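Local coordinates for periplasmic binding protein (Agrobacterium tumefaciens str. B6, PDB 5L9G) that binds the opine mannopine and, as a periplasmic solute-binding protein, probably hands it to an ABC transporter for uptake, at residues 38-43 and 252-257; 55-60 and 77-82; 65-70 and 90-95; 104-109 and 114-119. One frame throughout, in Å; residues are numbered along the deposited sequence.

Contact 1 (38-43 and 252-257). With MO0 (mannopine), chain C; EDO (1,2-ethanediol), chain E.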
# COMPACT_ATOMS: atom_id res chain seq x y z
N LYS A 38 15.58 -2.86 8.11
CA LYS A 38 16.27 -4.03 8.65
C LYS A 38 16.64 -5.07 7.60
O LYS A 38 17.78 -5.56 7.61
CB LYS A 38 15.46 -4.68 9.78
CG LYS A 38 16.22 -5.74 10.57
CD LYS A 38 15.37 -6.34 11.70
CE LYS A 38 16.17 -7.32 12.53
NZ LYS A 38 17.15 -6.64 13.43
N ALA A 39 15.70 -5.42 6.73
CA ALA A 39 15.87 -6.45 5.72
C ALA A 39 16.59 -6.01 4.46
O ALA A 39 17.28 -6.83 3.84
CB ALA A 39 14.51 -7.01 5.34
N LEU A 40 16.39 -4.75 4.05
CA LEU A 40 16.91 -4.26 2.77
C LEU A 40 17.96 -3.17 2.84
O LEU A 40 19.07 -3.37 2.35
CB LEU A 40 15.73 -3.76 1.89
CG LEU A 40 14.48 -4.66 1.80
CD1 LEU A 40 13.32 -3.91 1.11
CD2 LEU A 40 14.79 -5.96 1.08
N TRP A 41 17.62 -2.01 3.44
CA TRP A 41 18.50 -0.83 3.43
C TRP A 41 19.80 -1.02 4.20
O TRP A 41 20.86 -0.88 3.59
CB TRP A 41 17.74 0.42 3.90
CG TRP A 41 16.39 0.64 3.24
CD1 TRP A 41 15.92 0.07 2.09
CD2 TRP A 41 15.37 1.52 3.70
NE1 TRP A 41 14.64 0.51 1.83
CE2 TRP A 41 14.28 1.41 2.80
CE3 TRP A 41 15.24 2.39 4.81
CZ2 TRP A 41 13.11 2.17 2.94
CZ3 TRP A 41 14.07 3.11 4.96
CH2 TRP A 41 13.02 2.99 4.04
N ALA A 42 19.74 -1.35 5.51
CA ALA A 42 20.97 -1.59 6.30
C ALA A 42 21.87 -2.71 5.69
O ALA A 42 23.04 -2.43 5.49
CB ALA A 42 20.64 -1.88 7.76
N PRO A 43 21.40 -3.93 5.32
CA PRO A 43 22.35 -4.91 4.73
C PRO A 43 22.86 -4.54 3.34
O PRO A 43 24.05 -4.76 3.08
CB PRO A 43 21.57 -6.23 4.74
CG PRO A 43 20.30 -5.96 5.45
CD PRO A 43 20.05 -4.50 5.42
N ASP A 252 3.95 -2.51 -3.71
CA ASP A 252 4.76 -1.35 -3.34
C ASP A 252 6.10 -1.53 -4.01
O ASP A 252 6.50 -2.66 -4.34
CB ASP A 252 4.93 -1.24 -1.82
CG ASP A 252 3.86 -0.43 -1.12
OD1 ASP A 252 3.15 0.36 -1.80
OD2 ASP A 252 3.74 -0.55 0.11
N GLY A 253 6.82 -0.43 -4.18
CA GLY A 253 8.12 -0.49 -4.82
C GLY A 253 8.85 0.81 -4.70
O GLY A 253 8.40 1.71 -3.98
N TYR A 254 9.98 0.90 -5.41
CA TYR A 254 10.88 2.04 -5.34
C TYR A 254 11.03 2.77 -6.66
O TYR A 254 11.05 2.15 -7.73
CB TYR A 254 12.28 1.60 -4.87
CG TYR A 254 12.31 0.99 -3.48
CD1 TYR A 254 12.00 1.74 -2.36
CD2 TYR A 254 12.64 -0.35 -3.30
CE1 TYR A 254 12.04 1.19 -1.07
CE2 TYR A 254 12.67 -0.93 -2.03
CZ TYR A 254 12.37 -0.15 -0.92
OH TYR A 254 12.39 -0.71 0.34
N ALA A 255 11.23 4.08 -6.56
CA ALA A 255 11.48 4.98 -7.70
C ALA A 255 12.55 5.97 -7.24
O ALA A 255 12.75 6.14 -6.03
CB ALA A 255 10.21 5.72 -8.07
N ILE A 256 13.24 6.58 -8.21
CA ILE A 256 14.25 7.60 -7.91
C ILE A 256 13.68 8.94 -8.34
O ILE A 256 13.12 9.05 -9.42
CB ILE A 256 15.64 7.24 -8.50
CG1 ILE A 256 16.22 6.03 -7.72
CG2 ILE A 256 16.61 8.45 -8.47
CD1 ILE A 256 17.43 5.35 -8.34
N VAL A 257 13.73 9.93 -7.44
CA VAL A 257 13.18 11.27 -7.66
C VAL A 257 13.95 12.00 -8.78
O VAL A 257 15.18 11.96 -8.80
CB VAL A 257 13.10 12.10 -6.34
CG1 VAL A 257 12.40 13.44 -6.56
CG2 VAL A 257 12.39 11.31 -5.25
OAB MO0 C . 2.78 6.07 -3.19
CAF MO0 C . 2.82 6.82 -2.01
CAG MO0 C . 2.13 6.14 -0.84
OAC MO0 C . 0.78 6.48 -0.83
CAH MO0 C . 2.38 4.65 -0.74
OAM MO0 C . 3.73 4.37 -0.70
CAI MO0 C . 1.64 3.94 0.39
OAD MO0 C . 2.04 4.43 1.63
CAJ MO0 C . 1.75 2.44 0.28
OAE MO0 C . 1.23 2.02 -0.94
CAK MO0 C . 1.13 1.67 1.46
N MO0 C . 2.11 0.70 1.97
CA MO0 C . 1.52 -0.25 2.94
C MO0 C . 1.91 0.15 4.35
O MO0 C . 2.51 1.22 4.54
CB MO0 C . 1.88 -1.69 2.66
CG MO0 C . 3.29 -2.03 3.08
CD MO0 C . 3.84 -3.23 2.39
OE1 MO0 C . 3.83 -4.45 3.08
NE2 MO0 C . 4.31 -3.21 1.24
OXT MO0 C . 1.58 -0.57 5.35
C1 EDO E . 23.26 0.50 8.69
O1 EDO E . 22.19 1.44 8.84
C2 EDO E . 23.94 0.71 7.31
O2 EDO E . 24.32 -0.53 6.76
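The indole of Trp41 and the phenol of Tyr254 meet at an angle, neither stacked nor edge-to-face: the five-membered ring of Trp41 and the Tyr254 ring have centroids 5.8 Å apart and planes at 59°. Tyr254 OH lies at the pyrrole edge of the indole, and Trp41 NE1 donates to it a hydrogen bond of 3.0 Å that leaves the indole plane by 19°. At the edge of the phenol, near its plane, Leu40 CD1 packs 3.4 Å from Tyr254 OH, so the hydroxyl is wedged between a methyl and an N-H of consecutive helix residues. Tyr254 CG stands anti to its carbonyl carbon (chi1 -61°), which sends the ring off the strand toward helix 30-48. Gln36, one turn earlier on that helix, adds a weak hydrogen bond to the same hydroxyl. Met273 of helix 263-273 touches both aromatic side chains. Two residues before the tyrosine, Asp252 OD2 accepts from mannopine N at 2.8 Å and from mannopine NE2 at 2.9 Å, a carboxylate that would suit a positively charged amine. Helix 30-48 thus packs against strand 240-256, the helix-on-sheet layering of an alpha/beta lobe in a periplasmic binding protein, with Asp252 of the same strand reaching into the opine site.

Contact 2 (55-60 and 77-82); sequences DTFQNW and IQIGIA. With MO0 (mannopine), chain C.
Phe57 carries the contact with the tip of its ring: CZ lies 3.2 Å from Gln78 O, obliquely to the ring, and reaches Ile77 CB at 4.1 Å. Ile79 CG2 meets the same CZ at the ring edge, 4.0 Å away. The ring therefore spans three successive residues of strand 76-80, crossing the Ile77 side chain at about a right angle. A chi1 of 78° places Phe57 CG between the backbone N and the carbonyl carbon, directing the ring across to that strand. Both segments also hold mannopine. Gly80 N gives OAB of mannopine a fairly straight bond of 2.8 Å (163°), while Gln58 O accepts from the OAC hydroxyl at 3.1 Å. Gln78 NE2 adds only a weak bond to mannopine OAM, bent to 135°. In the next shell, Gln78 OE1 accepts from Trp32 NE1 and is hydrogen-bonded to Ser27 OG, which fixes the rotation of the amide and turns its NH2 group toward the sugar-derived chain. Glu62 OE2 takes the backbone N-H groups of Gln58 and Asn59, steadying the loop that presents Gln58 O, and Asn59 OD1 caps Ala61 N at the start of helix 61-69. The two segments exchange no hydrogen bond with each other; apolar packing joins them, whereas peptide groups and one amide read the polyol hydroxyls, so these two segments meet the ligand with neutral donors and acceptors, and charged groups such as Asp83 and Arg229 join from outside.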
# COMPACT_ATOMS: atom_id res chain seq x y z
N ASP A 55 13.94 9.17 5.61
CA ASP A 55 12.90 10.18 5.76
C ASP A 55 11.55 9.45 5.64
O ASP A 55 11.53 8.26 5.32
CB ASP A 55 13.04 11.34 4.77
CG ASP A 55 12.37 12.63 5.23
OD1 ASP A 55 11.75 12.63 6.31
OD2 ASP A 55 12.51 13.66 4.52
N THR A 56 10.44 10.14 5.95
CA THR A 56 9.11 9.51 5.86
C THR A 56 8.16 10.48 5.18
O THR A 56 8.33 11.70 5.29
CB THR A 56 8.56 9.07 7.25
OG1 THR A 56 8.36 10.24 8.03
CG2 THR A 56 9.47 8.07 8.00
N PHE A 57 7.17 9.93 4.46
CA PHE A 57 6.14 10.69 3.77
C PHE A 57 4.95 9.78 3.50
O PHE A 57 5.09 8.55 3.50
CB PHE A 57 6.67 11.29 2.44
CG PHE A 57 6.76 10.33 1.28
CD1 PHE A 57 7.74 9.35 1.24
CD2 PHE A 57 5.83 10.39 0.23
CE1 PHE A 57 7.80 8.44 0.18
CE2 PHE A 57 5.91 9.50 -0.84
CZ PHE A 57 6.88 8.52 -0.85
N GLN A 58 3.79 10.38 3.24
CA GLN A 58 2.57 9.59 3.00
C GLN A 58 2.02 9.75 1.61
O GLN A 58 1.39 8.83 1.09
CB GLN A 58 1.46 9.94 4.01
CG GLN A 58 1.81 9.72 5.49
CD GLN A 58 2.25 8.30 5.77
OE1 GLN A 58 1.68 7.32 5.26
NE2 GLN A 58 3.28 8.16 6.58
N ASN A 59 2.18 10.95 1.02
CA ASN A 59 1.57 11.28 -0.28
C ASN A 59 2.62 11.55 -1.35
O ASN A 59 3.52 12.35 -1.12
CB ASN A 59 0.65 12.50 -0.08
CG ASN A 59 -0.32 12.79 -1.19
OD1 ASN A 59 -0.01 12.67 -2.37
ND2 ASN A 59 -1.51 13.22 -0.83
N TRP A 60 2.51 10.88 -2.54
CA TRP A 60 3.44 11.05 -3.67
C TRP A 60 3.58 12.54 -4.05
O TRP A 60 4.63 12.95 -4.56
CB TRP A 60 2.98 10.24 -4.90
CG TRP A 60 1.87 10.89 -5.67
CD1 TRP A 60 0.54 10.83 -5.39
CD2 TRP A 60 2.00 11.77 -6.79
NE1 TRP A 60 -0.17 11.60 -6.29
CE2 TRP A 60 0.71 12.20 -7.15
CE3 TRP A 60 3.11 12.29 -7.50
CZ2 TRP A 60 0.47 13.08 -8.22
CZ3 TRP A 60 2.87 13.16 -8.56
CH2 TRP A 60 1.57 13.55 -8.91
N ILE A 77 12.39 6.96 -3.32
CA ILE A 77 11.07 7.04 -2.68
C ILE A 77 10.37 5.71 -2.84
O ILE A 77 10.42 5.10 -3.93
CB ILE A 77 10.19 8.22 -3.18
CG1 ILE A 77 10.05 8.24 -4.74
CG2 ILE A 77 10.72 9.55 -2.62
CD1 ILE A 77 9.01 9.23 -5.30
N GLN A 78 9.73 5.25 -1.76
CA GLN A 78 8.92 4.04 -1.83
C GLN A 78 7.51 4.54 -2.12
O GLN A 78 6.95 5.31 -1.34
CB GLN A 78 8.98 3.23 -0.52
CG GLN A 78 8.16 1.95 -0.59
CD GLN A 78 6.73 2.22 -0.18
OE1 GLN A 78 6.47 2.62 0.95
NE2 GLN A 78 5.80 2.13 -1.12
N ILE A 79 6.95 4.12 -3.26
CA ILE A 79 5.60 4.50 -3.67
C ILE A 79 4.75 3.26 -3.98
O ILE A 79 5.29 2.16 -4.11
CB ILE A 79 5.62 5.50 -4.87
CG1 ILE A 79 6.31 4.89 -6.13
CG2 ILE A 79 6.22 6.87 -4.46
CD1 ILE A 79 6.05 5.65 -7.48
N GLY A 80 3.44 3.46 -4.10
CA GLY A 80 2.53 2.39 -4.50
C GLY A 80 2.53 2.31 -6.02
O GLY A 80 2.68 3.33 -6.71
N ILE A 81 2.39 1.09 -6.56
CA ILE A 81 2.38 0.86 -8.02
C ILE A 81 1.36 1.74 -8.75
O ILE A 81 1.59 2.09 -9.91
CB ILE A 81 2.18 -0.66 -8.34
CG1 ILE A 81 2.55 -0.98 -9.81
CG2 ILE A 81 0.76 -1.15 -7.96
CD1 ILE A 81 2.59 -2.49 -10.20
N ALA A 82 0.22 2.05 -8.10
CA ALA A 82 -0.85 2.84 -8.73
C ALA A 82 -0.59 4.35 -8.69
O ALA A 82 -1.32 5.09 -9.36
CB ALA A 82 -2.21 2.48 -8.14
OAB MO0 C . 2.78 6.07 -3.19
CAF MO0 C . 2.82 6.82 -2.01
CAG MO0 C . 2.13 6.14 -0.84
OAC MO0 C . 0.78 6.48 -0.83
CAH MO0 C . 2.38 4.65 -0.74
OAM MO0 C . 3.73 4.37 -0.70
CAI MO0 C . 1.64 3.94 0.39
OAD MO0 C . 2.04 4.43 1.63
CAJ MO0 C . 1.75 2.44 0.28
OAE MO0 C . 1.23 2.02 -0.94
CAK MO0 C . 1.13 1.67 1.46
N MO0 C . 2.11 0.70 1.97
CA MO0 C . 1.52 -0.25 2.94
C MO0 C . 1.91 0.15 4.35
O MO0 C . 2.51 1.22 4.54
CB MO0 C . 1.88 -1.69 2.66
CG MO0 C . 3.29 -2.03 3.08
CD MO0 C . 3.84 -3.23 2.39
OE1 MO0 C . 3.83 -4.45 3.08
NE2 MO0 C . 4.31 -3.21 1.24
OXT MO0 C . 1.58 -0.57 5.35

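Contact 3 (65-70 and 90-95); sequences AQVESG and AGVLEK
Val67, near the end of helix 61-69, faces the turn that closes helix 84-89, where Gly91 adopts positive phi in a Schellman motif. The two valines, Val67 and Val92, lie obliquely to one another, each with CG1 anti to its own backbone N. In Val67 (chi1 175°) this splays the two methyls over different parts of the turn: CG2 meets Val92, while CG1 approaches the peptide before it. The Val67 side chain points at the turn; that of Val92 leaves its backbone at a slant to the helix and supplies CG1 to the contact. Val92 also packs on Ala63 and Arg64 one turn back along helix 61-69, and on Trp60. Val67 in turn touches Val72 and Val257, so the valine pair joins the end of one helix to the exit from another beside strand 240-256. On the far flank of helix 61-69, Ser69 OG donates to Gln66 O at 2.8 Å, with the donor tilted 35° from the carbonyl plane, and Gly70 leaves the helix with positive phi. No hydrogen bond links the two segments. The contact comes down to the two methyls of Val67: CG2 sits 4.2 Å from Val92 CG1, and CG1 stands 3.9 Å from the carbonyl Gly91 O.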
# COMPACT_ATOMS: atom_id res chain seq x y z
N ALA A 65 6.17 18.20 -4.90
CA ALA A 65 6.48 19.52 -4.31
C ALA A 65 7.98 19.78 -4.26
O ALA A 65 8.39 20.92 -4.54
CB ALA A 65 5.89 19.64 -2.92
N GLN A 66 8.80 18.74 -3.97
CA GLN A 66 10.27 18.87 -3.96
C GLN A 66 10.79 19.17 -5.38
O GLN A 66 11.66 20.03 -5.54
CB GLN A 66 10.94 17.60 -3.43
CG GLN A 66 10.83 17.44 -1.92
CD GLN A 66 11.87 16.52 -1.33
OE1 GLN A 66 12.81 16.07 -2.00
NE2 GLN A 66 11.76 16.27 -0.04
N VAL A 67 10.22 18.50 -6.40
CA VAL A 67 10.60 18.71 -7.81
C VAL A 67 10.19 20.13 -8.25
O VAL A 67 11.01 20.84 -8.82
CB VAL A 67 10.04 17.59 -8.74
CG1 VAL A 67 10.34 17.88 -10.21
CG2 VAL A 67 10.60 16.22 -8.35
N GLU A 68 8.93 20.53 -7.95
CA GLU A 68 8.35 21.84 -8.28
C GLU A 68 9.12 23.00 -7.64
O GLU A 68 9.27 24.05 -8.27
CB GLU A 68 6.87 21.91 -7.84
CG GLU A 68 5.91 21.10 -8.70
CD GLU A 68 4.49 20.96 -8.18
OE1 GLU A 68 4.30 20.85 -6.94
OE2 GLU A 68 3.56 20.91 -9.01
N SER A 69 9.62 22.81 -6.40
CA SER A 69 10.38 23.82 -5.66
C SER A 69 11.76 24.11 -6.25
O SER A 69 12.27 25.22 -6.11
CB SER A 69 10.52 23.41 -4.20
OG SER A 69 11.47 22.37 -4.03
N GLY A 70 12.36 23.10 -6.88
CA GLY A 70 13.71 23.20 -7.45
C GLY A 70 14.77 22.74 -6.47
O GLY A 70 15.97 22.85 -6.75
N ALA A 90 3.83 13.51 -14.22
CA ALA A 90 4.13 14.81 -13.61
C ALA A 90 5.64 15.15 -13.63
O ALA A 90 6.03 16.23 -13.16
CB ALA A 90 3.58 14.87 -12.20
N GLY A 91 6.46 14.26 -14.18
CA GLY A 91 7.91 14.42 -14.28
C GLY A 91 8.61 14.35 -12.94
O GLY A 91 9.64 15.00 -12.73
N VAL A 92 8.08 13.53 -12.01
CA VAL A 92 8.61 13.38 -10.65
C VAL A 92 9.66 12.24 -10.56
O VAL A 92 10.47 12.23 -9.64
CB VAL A 92 7.44 13.23 -9.64
CG1 VAL A 92 7.93 13.02 -8.20
CG2 VAL A 92 6.52 14.44 -9.71
N LEU A 93 9.66 11.33 -11.55
CA LEU A 93 10.53 10.15 -11.49
C LEU A 93 11.65 10.10 -12.51
O LEU A 93 11.45 10.43 -13.68
CB LEU A 93 9.65 8.87 -11.61
CG LEU A 93 8.46 8.73 -10.64
CD1 LEU A 93 7.76 7.39 -10.82
CD2 LEU A 93 8.91 8.89 -9.15
N GLU A 94 12.83 9.64 -12.06
CA GLU A 94 13.98 9.39 -12.93
C GLU A 94 13.72 8.07 -13.65
O GLU A 94 13.12 7.17 -13.05
CB GLU A 94 15.26 9.20 -12.10
CG GLU A 94 15.94 10.48 -11.66
CD GLU A 94 16.63 11.33 -12.71
OE1 GLU A 94 16.97 12.49 -12.39
OE2 GLU A 94 16.85 10.85 -13.85
N LYS A 95 14.17 7.94 -14.91
CA LYS A 95 14.07 6.67 -15.63
C LYS A 95 15.19 5.79 -15.06
O LYS A 95 16.31 6.27 -14.88
CB LYS A 95 14.24 6.86 -17.16
CG LYS A 95 12.94 6.71 -17.94
CD LYS A 95 12.19 8.03 -18.04
CE LYS A 95 10.82 7.90 -18.65
NZ LYS A 95 9.98 9.07 -18.30

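Contact 4 (104-109 and 114-119); sequences ADFPPG and SFVANS. With MO0 (mannopine), chain C.
Strand 115-128, which delivers Ser119 to the mannopine pocket, is packed by the loop that leads into strand 111-112, chiefly through Phe106. The phenyl ring leans obliquely on the strand: CE2 comes within 3.4 Å of Ala117 O and 4.4 Å of Val116 CG1. One atom back on the ring, CD2 packs 4.4 Å from Ala117 CB. Phe106 CG lies anti to its carbonyl carbon (chi1 -70°), which swings the ring toward Ala117, the strand residue whose CA is nearest to its own. Val101 packs against the same phenyl. Beyond Ala117 the strand is disturbed by a classic beta bulge, in which Asn118 and Ser119 both face Asp252. From within the bulge, Ser119 OG accepts a hydrogen bond from mannopine NE2 at 2.7 Å, somewhat bent at 135°. Thr288 touches Ser119 and is itself a ligand-bonding residue. Between the two segments there is no hydrogen bond, only an aromatic ring against a methyl group, a valine branch and a carbonyl oxygen. The chemistry thus implies a division of labour along one strand: apolar burial on the Phe106 side, and a hydroxyl that, together with the carboxylate of Asp252, takes up the amide nitrogen of the opine.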
# COMPACT_ATOMS: atom_id res chain seq x y z
N ALA A 104 11.81 -11.13 -15.17
CA ALA A 104 11.35 -12.52 -15.00
C ALA A 104 11.27 -12.95 -13.52
O ALA A 104 10.48 -13.83 -13.19
CB ALA A 104 12.24 -13.47 -15.79
N ASP A 105 12.06 -12.31 -12.64
CA ASP A 105 12.08 -12.59 -11.20
C ASP A 105 10.96 -11.90 -10.44
O ASP A 105 10.79 -12.16 -9.26
CB ASP A 105 13.42 -12.15 -10.59
CG ASP A 105 14.63 -12.86 -11.15
OD1 ASP A 105 14.51 -14.04 -11.53
OD2 ASP A 105 15.72 -12.26 -11.13
N PHE A 106 10.23 -10.97 -11.08
CA PHE A 106 9.19 -10.21 -10.40
C PHE A 106 7.80 -10.46 -11.02
O PHE A 106 7.74 -10.91 -12.16
CB PHE A 106 9.55 -8.70 -10.42
CG PHE A 106 10.73 -8.36 -9.54
CD1 PHE A 106 12.04 -8.59 -9.97
CD2 PHE A 106 10.54 -7.83 -8.27
CE1 PHE A 106 13.12 -8.33 -9.13
CE2 PHE A 106 11.64 -7.52 -7.44
CZ PHE A 106 12.92 -7.79 -7.87
N PRO A 107 6.68 -10.17 -10.31
CA PRO A 107 5.36 -10.38 -10.94
C PRO A 107 5.21 -9.56 -12.24
O PRO A 107 5.85 -8.50 -12.37
CB PRO A 107 4.37 -9.90 -9.87
CG PRO A 107 5.11 -10.02 -8.57
CD PRO A 107 6.53 -9.67 -8.93
N PRO A 108 4.45 -10.04 -13.25
CA PRO A 108 4.31 -9.25 -14.48
C PRO A 108 3.67 -7.89 -14.21
O PRO A 108 2.75 -7.79 -13.39
CB PRO A 108 3.44 -10.14 -15.39
CG PRO A 108 2.73 -11.06 -14.48
CD PRO A 108 3.62 -11.27 -13.28
N GLY A 109 4.22 -6.86 -14.84
CA GLY A 109 3.77 -5.48 -14.70
C GLY A 109 4.27 -4.77 -13.45
O GLY A 109 4.07 -3.56 -13.31
N SER A 114 10.45 3.14 -14.52
CA SER A 114 10.65 4.10 -13.43
C SER A 114 10.36 3.55 -12.03
O SER A 114 10.32 4.31 -11.07
CB SER A 114 9.76 5.32 -13.68
OG SER A 114 10.03 5.88 -14.95
N PHE A 115 10.13 2.24 -11.91
CA PHE A 115 9.70 1.63 -10.65
C PHE A 115 10.09 0.17 -10.58
O PHE A 115 9.91 -0.56 -11.57
CB PHE A 115 8.17 1.78 -10.57
CG PHE A 115 7.40 1.08 -9.46
CD1 PHE A 115 6.98 -0.24 -9.61
CD2 PHE A 115 7.03 1.76 -8.31
CE1 PHE A 115 6.24 -0.88 -8.60
CE2 PHE A 115 6.28 1.13 -7.32
CZ PHE A 115 5.88 -0.18 -7.48
N VAL A 116 10.58 -0.27 -9.41
CA VAL A 116 10.94 -1.66 -9.13
C VAL A 116 10.15 -2.09 -7.89
O VAL A 116 10.33 -1.52 -6.81
CB VAL A 116 12.47 -1.91 -8.95
CG1 VAL A 116 12.74 -3.38 -8.63
CG2 VAL A 116 13.26 -1.49 -10.18
N ALA A 117 9.29 -3.11 -8.04
CA ALA A 117 8.49 -3.64 -6.92
C ALA A 117 9.39 -4.17 -5.81
O ALA A 117 10.49 -4.68 -6.08
CB ALA A 117 7.57 -4.75 -7.41
N ASN A 118 8.95 -4.02 -4.55
CA ASN A 118 9.66 -4.62 -3.44
C ASN A 118 8.72 -5.59 -2.66
O ASN A 118 9.22 -6.44 -1.92
CB ASN A 118 10.33 -3.58 -2.50
CG ASN A 118 9.43 -2.84 -1.53
OD1 ASN A 118 8.20 -2.82 -1.64
ND2 ASN A 118 10.01 -2.24 -0.50
N SER A 119 7.38 -5.46 -2.83
CA SER A 119 6.44 -6.29 -2.06
C SER A 119 5.02 -6.27 -2.59
O SER A 119 4.64 -5.37 -3.35
CB SER A 119 6.40 -5.80 -0.60
OG SER A 119 5.95 -4.45 -0.56
OAB MO0 C . 2.78 6.07 -3.19
CAF MO0 C . 2.82 6.82 -2.01
CAG MO0 C . 2.13 6.14 -0.84
OAC MO0 C . 0.78 6.48 -0.83
CAH MO0 C . 2.38 4.65 -0.74
OAM MO0 C . 3.73 4.37 -0.70
CAI MO0 C . 1.64 3.94 0.39
OAD MO0 C . 2.04 4.43 1.63
CAJ MO0 C . 1.75 2.44 0.28
OAE MO0 C . 1.23 2.02 -0.94
CAK MO0 C . 1.13 1.67 1.46
N MO0 C . 2.11 0.70 1.97
CA MO0 C . 1.52 -0.25 2.94
C MO0 C . 1.91 0.15 4.35
O MO0 C . 2.51 1.22 4.54
CB MO0 C . 1.88 -1.69 2.66
CG MO0 C . 3.29 -2.03 3.08
CD MO0 C . 3.84 -3.23 2.39
OE1 MO0 C . 3.83 -4.45 3.08
NE2 MO0 C . 4.31 -3.21 1.24
OXT MO0 C . 1.58 -0.57 5.35

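How the contacts relate
Contacts 1, 2 and 4 share one sheet and all touch mannopine, whereas contact 3 lies farther out, its Val92 side chain about 10 Å from the ligand. Strand 240-256 runs between strands 76-80 and 115-128. Gly253 O and Ile79 N (2.9 Å) probably bond contact 1 to contact 2, and Tyr254 N and Val116 O (2.8 Å) contact 1 to contact 4. The centres of contacts 1 and 2 are about 11 Å apart, those of contacts 3 and 4 about 22 Å. Contact 3 joins the core through Leu93, which packs on Ile77 and Ala255. On the ligand, contact 2 serves the polyol, contact 1 chiefly the amine and amide, and contact 4 the amide.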